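Local coordinates for arabinofuranosidase (Bifidobacterium longum, PDB 2Y2W), which hydrolyses terminal non-reducing alpha-L-arabinofuranosyl bonds in arabinan and arabinoxylan, as an intracellular glycoside hydrolase of family 51, at residues E69-Y80 with W139-M147; G513-D521 with E533-D541. All coordinates share one frame; numbering follows the deposited sequence.

Contact 1 (E69-Y80 with W139-M147)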
loop_
_atom_site.group_PDB
_atom_site.type_symbol
_atom_site.label_atom_id
_atom_site.label_comp_id
_atom_site.label_asym_id
_atom_site.label_seq_id
_atom_site.Cartn_x
_atom_site.Cartn_y
_atom_site.Cartn_z
ATOM N N GLU D 69 -15.359 0.849 -22.273
ATOM C CA GLU D 69 -15.116 0.127 -21.034
ATOM C C GLU D 69 -15.535 -1.327 -21.200
ATOM O O GLU D 69 -16.472 -1.631 -21.949
ATOM C CB GLU D 69 -15.887 0.773 -19.874
ATOM C CG GLU D 69 -15.545 0.212 -18.486
ATOM C CD GLU D 69 -16.311 0.877 -17.346
ATOM O OE1 GLU D 69 -16.961 1.923 -17.572
ATOM O OE2 GLU D 69 -16.253 0.355 -16.211
ATOM N N HIS D 70 -14.833 -2.224 -20.511
ATOM C CA HIS D 70 -15.276 -3.606 -20.389
ATOM C C HIS D 70 -16.510 -3.639 -19.490
ATOM O O HIS D 70 -16.466 -4.102 -18.348
ATOM C CB HIS D 70 -14.167 -4.488 -19.828
ATOM C CG HIS D 70 -13.080 -4.800 -20.809
ATOM N ND1 HIS D 70 -12.755 -6.090 -21.169
ATOM C CD2 HIS D 70 -12.241 -3.992 -21.501
ATOM C CE1 HIS D 70 -11.763 -6.063 -22.042
ATOM N NE2 HIS D 70 -11.434 -4.803 -22.260
ATOM N N LEU D 71 -17.606 -3.117 -20.033
ATOM C CA LEU D 71 -18.881 -3.005 -19.349
ATOM C C LEU D 71 -19.943 -3.523 -20.301
ATOM O O LEU D 71 -19.945 -3.172 -21.485
ATOM C CB LEU D 71 -19.158 -1.537 -19.021
ATOM C CG LEU D 71 -20.274 -1.077 -18.076
ATOM C CD1 LEU D 71 -20.193 0.430 -17.935
ATOM C CD2 LEU D 71 -21.673 -1.477 -18.536
ATOM N N GLY D 72 -20.835 -4.362 -19.782
ATOM C CA GLY D 72 -21.960 -4.878 -20.548
ATOM C C GLY D 72 -21.540 -5.401 -21.902
ATOM O O GLY D 72 -20.808 -6.384 -21.989
ATOM N N ARG D 73 -21.986 -4.719 -22.956
ATOM C CA ARG D 73 -21.727 -5.148 -24.334
ATOM C C ARG D 73 -21.012 -4.085 -25.176
ATOM O O ARG D 73 -21.124 -4.077 -26.406
ATOM C CB ARG D 73 -23.031 -5.597 -25.013
ATOM C CG ARG D 73 -23.621 -6.878 -24.434
ATOM C CD ARG D 73 -24.963 -7.248 -25.059
ATOM N NE ARG D 73 -24.848 -7.606 -26.474
ATOM C CZ ARG D 73 -25.435 -6.950 -27.475
ATOM N NH1 ARG D 73 -26.204 -5.891 -27.237
ATOM N NH2 ARG D 73 -25.257 -7.360 -28.726
ATOM N N CYS D 74 -20.275 -3.197 -24.508
ATOM C CA CYS D 74 -19.488 -2.171 -25.196
ATOM C C CYS D 74 -18.320 -2.791 -25.958
ATOM O O CYS D 74 -18.014 -2.378 -27.075
ATOM C CB CYS D 74 -18.989 -1.102 -24.219
ATOM S SG CYS D 74 -18.095 0.280 -25.002
ATOM N N VAL D 75 -17.683 -3.789 -25.348
ATOM C CA VAL D 75 -16.585 -4.518 -25.979
ATOM C C VAL D 75 -17.106 -5.783 -26.662
ATOM O O VAL D 75 -16.991 -5.933 -27.881
ATOM C CB VAL D 75 -15.469 -4.874 -24.964
ATOM C CG1 VAL D 75 -14.443 -5.794 -25.591
ATOM C CG2 VAL D 75 -14.793 -3.617 -24.451
ATOM N N TYR D 76 -17.681 -6.683 -25.870
ATOM C CA TYR D 76 -18.164 -7.956 -26.380
ATOM C C TYR D 76 -19.593 -7.819 -26.889
ATOM O O TYR D 76 -20.510 -7.545 -26.120
ATOM C CB TYR D 76 -18.043 -9.042 -25.306
ATOM C CG TYR D 76 -16.643 -9.167 -24.744
ATOM C CD1 TYR D 76 -15.622 -9.751 -25.492
ATOM C CD2 TYR D 76 -16.335 -8.691 -23.468
ATOM C CE1 TYR D 76 -14.336 -9.863 -24.989
ATOM C CE2 TYR D 76 -15.043 -8.796 -22.952
ATOM C CZ TYR D 76 -14.053 -9.386 -23.720
ATOM O OH TYR D 76 -12.775 -9.502 -23.231
ATOM N N GLY D 77 -19.767 -8.001 -28.195
ATOM C CA GLY D 77 -21.050 -7.771 -28.852
ATOM C C GLY D 77 -21.175 -6.329 -29.302
ATOM O O GLY D 77 -22.217 -5.914 -29.815
ATOM N N GLY D 78 -20.103 -5.566 -29.097
ATOM C CA GLY D 78 -20.043 -4.165 -29.487
ATOM C C GLY D 78 -19.004 -3.961 -30.565
ATOM O O GLY D 78 -19.307 -4.053 -31.755
ATOM N N ILE D 79 -17.773 -3.687 -30.149
ATOM C CA ILE D 79 -16.665 -3.535 -31.088
ATOM C C ILE D 79 -16.044 -4.886 -31.459
ATOM O O ILE D 79 -15.430 -5.020 -32.516
ATOM C CB ILE D 79 -15.578 -2.565 -30.559
ATOM C CG1 ILE D 79 -14.986 -3.067 -29.235
ATOM C CG2 ILE D 79 -16.149 -1.153 -30.418
ATOM C CD1 ILE D 79 -13.591 -2.549 -28.942
ATOM N N TYR D 80 -16.221 -5.882 -30.593
ATOM C CA TYR D 80 -15.643 -7.206 -30.804
ATOM C C TYR D 80 -16.720 -8.290 -30.877
ATOM O O TYR D 80 -17.475 -8.494 -29.924
ATOM C CB TYR D 80 -14.633 -7.516 -29.694
ATOM C CG TYR D 80 -13.890 -8.821 -29.851
ATOM C CD1 TYR D 80 -12.858 -8.949 -30.778
ATOM C CD2 TYR D 80 -14.207 -9.924 -29.058
ATOM C CE1 TYR D 80 -12.165 -10.148 -30.921
ATOM C CE2 TYR D 80 -13.519 -11.126 -29.190
ATOM C CZ TYR D 80 -12.498 -11.228 -30.121
ATOM O OH TYR D 80 -11.813 -12.409 -30.260
ATOM N N TRP D 139 -19.065 -4.579 -12.249
ATOM C CA TRP D 139 -20.310 -4.842 -12.976
ATOM C C TRP D 139 -20.824 -6.269 -12.781
ATOM O O TRP D 139 -21.813 -6.672 -13.396
ATOM C CB TRP D 139 -20.140 -4.492 -14.460
ATOM C CG TRP D 139 -19.718 -3.072 -14.624
ATOM C CD1 TRP D 139 -18.464 -2.616 -14.911
ATOM C CD2 TRP D 139 -20.538 -1.911 -14.444
ATOM N NE1 TRP D 139 -18.457 -1.242 -14.943
ATOM C CE2 TRP D 139 -19.716 -0.783 -14.655
ATOM C CE3 TRP D 139 -21.890 -1.715 -14.137
ATOM C CZ2 TRP D 139 -20.202 0.525 -14.574
ATOM C CZ3 TRP D 139 -22.373 -0.415 -14.052
ATOM C CH2 TRP D 139 -21.530 0.688 -14.273
ATOM N N HIS D 140 -20.148 -7.007 -11.900
ATOM C CA HIS D 140 -20.518 -8.374 -11.529
ATOM C C HIS D 140 -20.575 -9.298 -12.745
ATOM O O HIS D 140 -21.579 -9.958 -12.996
ATOM C CB HIS D 140 -21.838 -8.391 -10.745
ATOM C CG HIS D 140 -21.979 -9.561 -9.823
ATOM N ND1 HIS D 140 -21.252 -9.681 -8.658
ATOM C CD2 HIS D 140 -22.768 -10.659 -9.887
ATOM C CE1 HIS D 140 -21.584 -10.804 -8.048
ATOM N NE2 HIS D 140 -22.504 -11.415 -8.772
ATOM N N CYS D 141 -19.481 -9.328 -13.498
ATOM C CA CYS D 141 -19.398 -10.138 -14.705
ATOM C C CYS D 141 -18.137 -10.981 -14.718
ATOM O O CYS D 141 -17.145 -10.631 -14.078
ATOM C CB CYS D 141 -19.424 -9.242 -15.948
ATOM S SG CYS D 141 -20.959 -8.313 -16.159
ATOM N N THR D 142 -18.184 -12.098 -15.441
ATOM C CA THR D 142 -16.976 -12.854 -15.749
ATOM C C THR D 142 -16.390 -12.376 -17.078
ATOM O O THR D 142 -17.108 -12.228 -18.074
ATOM C CB THR D 142 -17.184 -14.397 -15.731
ATOM O OG1 THR D 142 -16.095 -15.040 -16.407
ATOM C CG2 THR D 142 -18.470 -14.790 -16.413
ATOM N N GLU D 143 -15.081 -12.133 -17.063
ATOM C CA GLU D 143 -14.353 -11.571 -18.193
ATOM C C GLU D 143 -13.394 -12.604 -18.797
ATOM O O GLU D 143 -12.509 -13.132 -18.114
ATOM C CB GLU D 143 -13.604 -10.313 -17.736
ATOM C CG GLU D 143 -12.514 -9.808 -18.674
ATOM C CD GLU D 143 -13.041 -8.979 -19.826
ATOM O OE1 GLU D 143 -14.068 -8.285 -19.665
ATOM O OE2 GLU D 143 -12.410 -9.008 -20.899
ATOM N N THR D 144 -13.580 -12.881 -20.086
ATOM C CA THR D 144 -12.778 -13.874 -20.797
ATOM C C THR D 144 -11.406 -13.341 -21.182
ATOM O O THR D 144 -10.478 -14.122 -21.418
ATOM C CB THR D 144 -13.482 -14.366 -22.073
ATOM O OG1 THR D 144 -13.737 -13.249 -22.936
ATOM C CG2 THR D 144 -14.791 -15.053 -21.729
ATOM N N ASN D 145 -11.295 -12.015 -21.249
ATOM C CA ASN D 145 -10.062 -11.318 -21.632
ATOM C C ASN D 145 -9.634 -11.543 -23.084
ATOM O O ASN D 145 -8.459 -11.389 -23.424
ATOM C CB ASN D 145 -8.915 -11.625 -20.654
ATOM C CG ASN D 145 -9.109 -10.969 -19.302
ATOM O OD1 ASN D 145 -9.146 -9.742 -19.192
ATOM N ND2 ASN D 145 -9.230 -11.785 -18.262
ATOM N N GLU D 146 -10.596 -11.890 -23.938
ATOM C CA GLU D 146 -10.361 -11.990 -25.379
ATOM C C GLU D 146 -9.922 -10.641 -25.944
ATOM O O GLU D 146 -9.186 -10.580 -26.929
ATOM C CB GLU D 146 -11.611 -12.491 -26.103
ATOM C CG GLU D 146 -11.956 -13.950 -25.817
ATOM C CD GLU D 146 -13.372 -14.314 -26.238
ATOM O OE1 GLU D 146 -13.769 -13.990 -27.380
ATOM O OE2 GLU D 146 -14.088 -14.938 -25.422
ATOM N N MET D 147 -10.378 -9.565 -25.308
ATOM C CA MET D 147 -9.892 -8.222 -25.606
ATOM C C MET D 147 -8.971 -7.702 -24.501
ATOM O O MET D 147 -9.264 -7.832 -23.308
ATOM C CB MET D 147 -11.057 -7.259 -25.824
ATOM C CG MET D 147 -11.687 -7.351 -27.205
ATOM S SD MET D 147 -10.761 -6.471 -28.481
ATOM C CE MET D 147 -10.880 -4.781 -27.905
#
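The backbones of E69-Y80 and W139-M147 stay well apart, L71 and W139 coming within 6.8 Å at CA and V75 and M147 within 7.7 Å, so side chains bridge two loops of the (beta/alpha)8 barrel: the one that follows its first strand, 65-67, and the one that follows its second, 107-110, and carries a small beta hairpin. At one end W139 NE1 donates to E69 OE2 (3.0 Å, 160°), lying above the carboxylate plane, while L71 lays CG over the centre of the indole face. F115 N gives E69 OE2 a second bond, and by similarity E69 binds arabinofuranose, so W139 probably helps to position it. In the middle H70 ND1 donates to E143 OE1 (3.0 Å, 164°) nearly in the imidazole plane; Y110 OH takes the other ring nitrogen, which probably fixes the ring's rotation. E143 reaches this spot through a bend at chi2 (81°), and Y76 OH lies against its OE2, very close as modelled and at a doubtful distance. V75 sets CG1 over the centre of the Y76 ring and CG2 over the H70 ring near its rim. At the far end M147 folds back on itself, setting CG over the face of Y80 with SD oblique to that ring in a Met-aromatic contact, and CE against I79 CD1. M147 N closes the network, donating to Y76 OH at 3.2 Å.

Contact 2 (G513-D521 with E533-D541)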
loop_
_atom_site.group_PDB
_atom_site.type_symbol
_atom_site.label_atom_id
_atom_site.label_comp_id
_atom_site.label_asym_id
_atom_site.label_seq_id
_atom_site.Cartn_x
_atom_site.Cartn_y
_atom_site.Cartn_z
ATOM N N GLY D 513 -25.021 26.629 -45.958
ATOM C CA GLY D 513 -24.787 25.301 -46.519
ATOM C C GLY D 513 -25.855 24.324 -46.078
ATOM O O GLY D 513 -27.049 24.599 -46.210
ATOM N N LYS D 514 -25.424 23.180 -45.555
ATOM C CA LYS D 514 -26.346 22.173 -45.041
ATOM C C LYS D 514 -26.862 22.580 -43.664
ATOM O O LYS D 514 -26.080 22.792 -42.735
ATOM C CB LYS D 514 -25.674 20.798 -44.980
ATOM N N ALA D 515 -28.180 22.708 -43.554
ATOM C CA ALA D 515 -28.833 23.042 -42.292
ATOM C C ALA D 515 -29.681 21.870 -41.816
ATOM O O ALA D 515 -30.334 21.201 -42.620
ATOM C CB ALA D 515 -29.683 24.292 -42.445
ATOM N N GLN D 516 -29.662 21.621 -40.509
ATOM C CA GLN D 516 -30.381 20.485 -39.936
ATOM C C GLN D 516 -31.218 20.861 -38.718
ATOM O O GLN D 516 -30.927 21.835 -38.019
ATOM C CB GLN D 516 -29.411 19.356 -39.574
ATOM C CG GLN D 516 -28.855 18.584 -40.766
ATOM C CD GLN D 516 -28.065 17.351 -40.355
ATOM O OE1 GLN D 516 -27.322 17.369 -39.372
ATOM N NE2 GLN D 516 -28.221 16.273 -41.112
ATOM N N LEU D 517 -32.257 20.066 -38.478
ATOM C CA LEU D 517 -33.144 20.233 -37.337
ATOM C C LEU D 517 -33.389 18.883 -36.667
ATOM O O LEU D 517 -33.853 17.937 -37.309
ATOM C CB LEU D 517 -34.473 20.863 -37.784
ATOM C CG LEU D 517 -35.726 20.747 -36.903
ATOM C CD1 LEU D 517 -35.719 21.764 -35.769
ATOM C CD2 LEU D 517 -36.988 20.898 -37.747
ATOM N N LEU D 518 -33.056 18.796 -35.383
ATOM C CA LEU D 518 -33.433 17.643 -34.577
ATOM C C LEU D 518 -34.576 18.000 -33.639
ATOM O O LEU D 518 -34.365 18.605 -32.585
ATOM C CB LEU D 518 -32.244 17.080 -33.792
ATOM C CG LEU D 518 -31.663 15.746 -34.268
ATOM C CD1 LEU D 518 -30.481 15.364 -33.404
ATOM C CD2 LEU D 518 -32.709 14.631 -34.253
ATOM N N HIS D 519 -35.787 17.632 -34.045
ATOM C CA HIS D 519 -36.981 17.863 -33.243
ATOM C C HIS D 519 -38.077 16.865 -33.573
ATOM O O HIS D 519 -38.300 16.534 -34.738
ATOM C CB HIS D 519 -37.511 19.287 -33.439
ATOM C CG HIS D 519 -38.897 19.487 -32.913
ATOM N ND1 HIS D 519 -39.169 19.627 -31.570
ATOM C CD2 HIS D 519 -40.091 19.544 -33.548
ATOM C CE1 HIS D 519 -40.471 19.773 -31.401
ATOM N NE2 HIS D 519 -41.054 19.728 -32.586
ATOM N N GLU D 520 -38.755 16.394 -32.532
ATOM C CA GLU D 520 -39.968 15.603 -32.686
ATOM C C GLU D 520 -41.055 16.177 -31.785
ATOM O O GLU D 520 -40.773 16.615 -30.664
ATOM C CB GLU D 520 -39.714 14.129 -32.352
ATOM C CG GLU D 520 -38.662 13.435 -33.224
ATOM C CD GLU D 520 -39.038 13.371 -34.699
ATOM O OE1 GLU D 520 -40.179 12.975 -35.018
ATOM O OE2 GLU D 520 -38.179 13.705 -35.542
ATOM N N ASP D 521 -42.293 16.184 -32.281
ATOM C CA ASP D 521 -43.436 16.691 -31.516
ATOM C C ASP D 521 -43.594 15.941 -30.199
ATOM O O ASP D 521 -43.907 16.543 -29.170
ATOM C CB ASP D 521 -44.724 16.622 -32.341
ATOM C CG ASP D 521 -44.828 17.747 -33.357
ATOM O OD1 ASP D 521 -44.418 18.886 -33.040
ATOM O OD2 ASP D 521 -45.329 17.492 -34.472
ATOM N N GLU D 533 -34.503 4.559 -37.779
ATOM C CA GLU D 533 -34.359 5.883 -38.386
ATOM C C GLU D 533 -35.614 6.755 -38.250
ATOM O O GLU D 533 -35.856 7.640 -39.076
ATOM C CB GLU D 533 -33.919 5.764 -39.854
ATOM C CG GLU D 533 -32.576 5.058 -40.047
ATOM C CD GLU D 533 -31.830 5.512 -41.290
ATOM O OE1 GLU D 533 -32.428 5.514 -42.390
ATOM O OE2 GLU D 533 -30.638 5.872 -41.161
ATOM N N ALA D 534 -36.389 6.509 -37.195
ATOM C CA ALA D 534 -37.612 7.267 -36.919
ATOM C C ALA D 534 -37.329 8.710 -36.496
ATOM O O ALA D 534 -38.097 9.616 -36.821
ATOM C CB ALA D 534 -38.453 6.557 -35.868
ATOM N N VAL D 535 -36.235 8.909 -35.765
ATOM C CA VAL D 535 -35.798 10.247 -35.364
ATOM C C VAL D 535 -34.466 10.582 -36.040
ATOM O O VAL D 535 -33.389 10.269 -35.524
ATOM C CB VAL D 535 -35.683 10.397 -33.822
ATOM C CG1 VAL D 535 -35.322 11.833 -33.443
ATOM C CG2 VAL D 535 -36.977 9.979 -33.137
ATOM N N THR D 536 -34.558 11.204 -37.209
ATOM C CA THR D 536 -33.384 11.631 -37.964
ATOM C C THR D 536 -33.442 13.142 -38.181
ATOM O O THR D 536 -34.532 13.719 -38.178
ATOM C CB THR D 536 -33.282 10.900 -39.325
ATOM O OG1 THR D 536 -34.528 11.007 -40.028
ATOM C CG2 THR D 536 -32.940 9.427 -39.126
ATOM N N PRO D 537 -32.273 13.796 -38.347
ATOM C CA PRO D 537 -32.253 15.236 -38.612
ATOM C C PRO D 537 -32.978 15.586 -39.903
ATOM O O PRO D 537 -32.752 14.952 -40.936
ATOM C CB PRO D 537 -30.761 15.552 -38.741
ATOM C CG PRO D 537 -30.084 14.486 -37.980
ATOM C CD PRO D 537 -30.910 13.257 -38.188
ATOM N N GLN D 538 -33.854 16.585 -39.823
ATOM C CA GLN D 538 -34.637 17.042 -40.965
ATOM C C GLN D 538 -34.132 18.405 -41.435
ATOM O O GLN D 538 -33.617 19.180 -40.627
ATOM C CB GLN D 538 -36.126 17.120 -40.600
ATOM C CG GLN D 538 -36.724 15.821 -40.049
ATOM C CD GLN D 538 -36.563 14.635 -40.990
ATOM O OE1 GLN D 538 -36.933 14.701 -42.162
ATOM N NE2 GLN D 538 -36.014 13.542 -40.473
ATOM N N PRO D 539 -34.257 18.695 -42.746
ATOM C CA PRO D 539 -33.843 19.995 -43.275
ATOM C C PRO D 539 -34.521 21.162 -42.560
ATOM O O PRO D 539 -35.738 21.154 -42.364
ATOM C CB PRO D 539 -34.289 19.932 -44.737
ATOM C CG PRO D 539 -34.247 18.491 -45.072
ATOM C CD PRO D 539 -34.684 17.781 -43.823
ATOM N N LEU D 540 -33.719 22.145 -42.160
ATOM C CA LEU D 540 -34.220 23.352 -41.512
ATOM C C LEU D 540 -34.742 24.337 -42.556
ATOM O O LEU D 540 -34.211 24.409 -43.669
ATOM C CB LEU D 540 -33.110 23.992 -40.667
ATOM C CG LEU D 540 -33.303 25.377 -40.037
ATOM C CD1 LEU D 540 -34.386 25.371 -38.963
ATOM C CD2 LEU D 540 -31.991 25.887 -39.471
ATOM N N ASP D 541 -35.783 25.085 -42.197
ATOM C CA ASP D 541 -36.332 26.121 -43.071
ATOM C C ASP D 541 -35.746 27.490 -42.724
ATOM O O ASP D 541 -36.112 28.097 -41.713
ATOM C CB ASP D 541 -37.863 26.145 -43.001
HETATM O O HOH W 1 -38.032 12.155 -37.856
#
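L517 and Q538 form an antiparallel hydrogen-bonded pair, and their two bonds differ: L517 N to Q538 O is short but bent (2.7 Å, 131°), whereas Q538 N to L517 O is nearly straight. One residue earlier, Q516 holds CG anti to its carbonyl carbon (chi1 -73°) and continues extended, which lays its amide alongside the P537 ring with NE2 3.5 Å from P537 CB. An alanine here would strip that amide from the proline and is likely to leave P537 CB without its close neighbour on this side. Q538 instead bends at chi2 (-57°), turning NE2 back on T536 O, which it meets from above the carbonyl plane at 2.7 Å. E520, also bent, slides its CG past both methyls of V535; a water links its OE2 to A534 O, and R525 forms a salt bridge with OE1. Toward the other end the A515 and L540 CB atoms meet at 3.9 Å. This is the edge of a sheet in the C-terminal beta domain: strand 512-518 pairs along its other side with strand 558-564, whose I560 touches both L517 and L540, while helix 431-440 packs against Q516, L518 and P537.

How the contacts relate
The two contacts belong to different parts of the chain and do not touch: their centres lie about 34 Å apart and their nearest atoms about 17 Å. Contact 1 is complete before contact 2 begins in the sequence. It is buried on the catalytic barrel and reaches the probable sugar site directly: the side chain of E69 is about 3 Å from that of Q409, and that of W139 about 4 Å from that of N114; Q409 and N114 are assigned to arabinofuranose binding by similarity. Contact 2 sits near the surface in the C-terminal beta domain, away from these sites, and has one hydrogen-bonded backbone pair amid mostly apolar side-chain contacts, where contact 1 has no backbone-to-backbone bond.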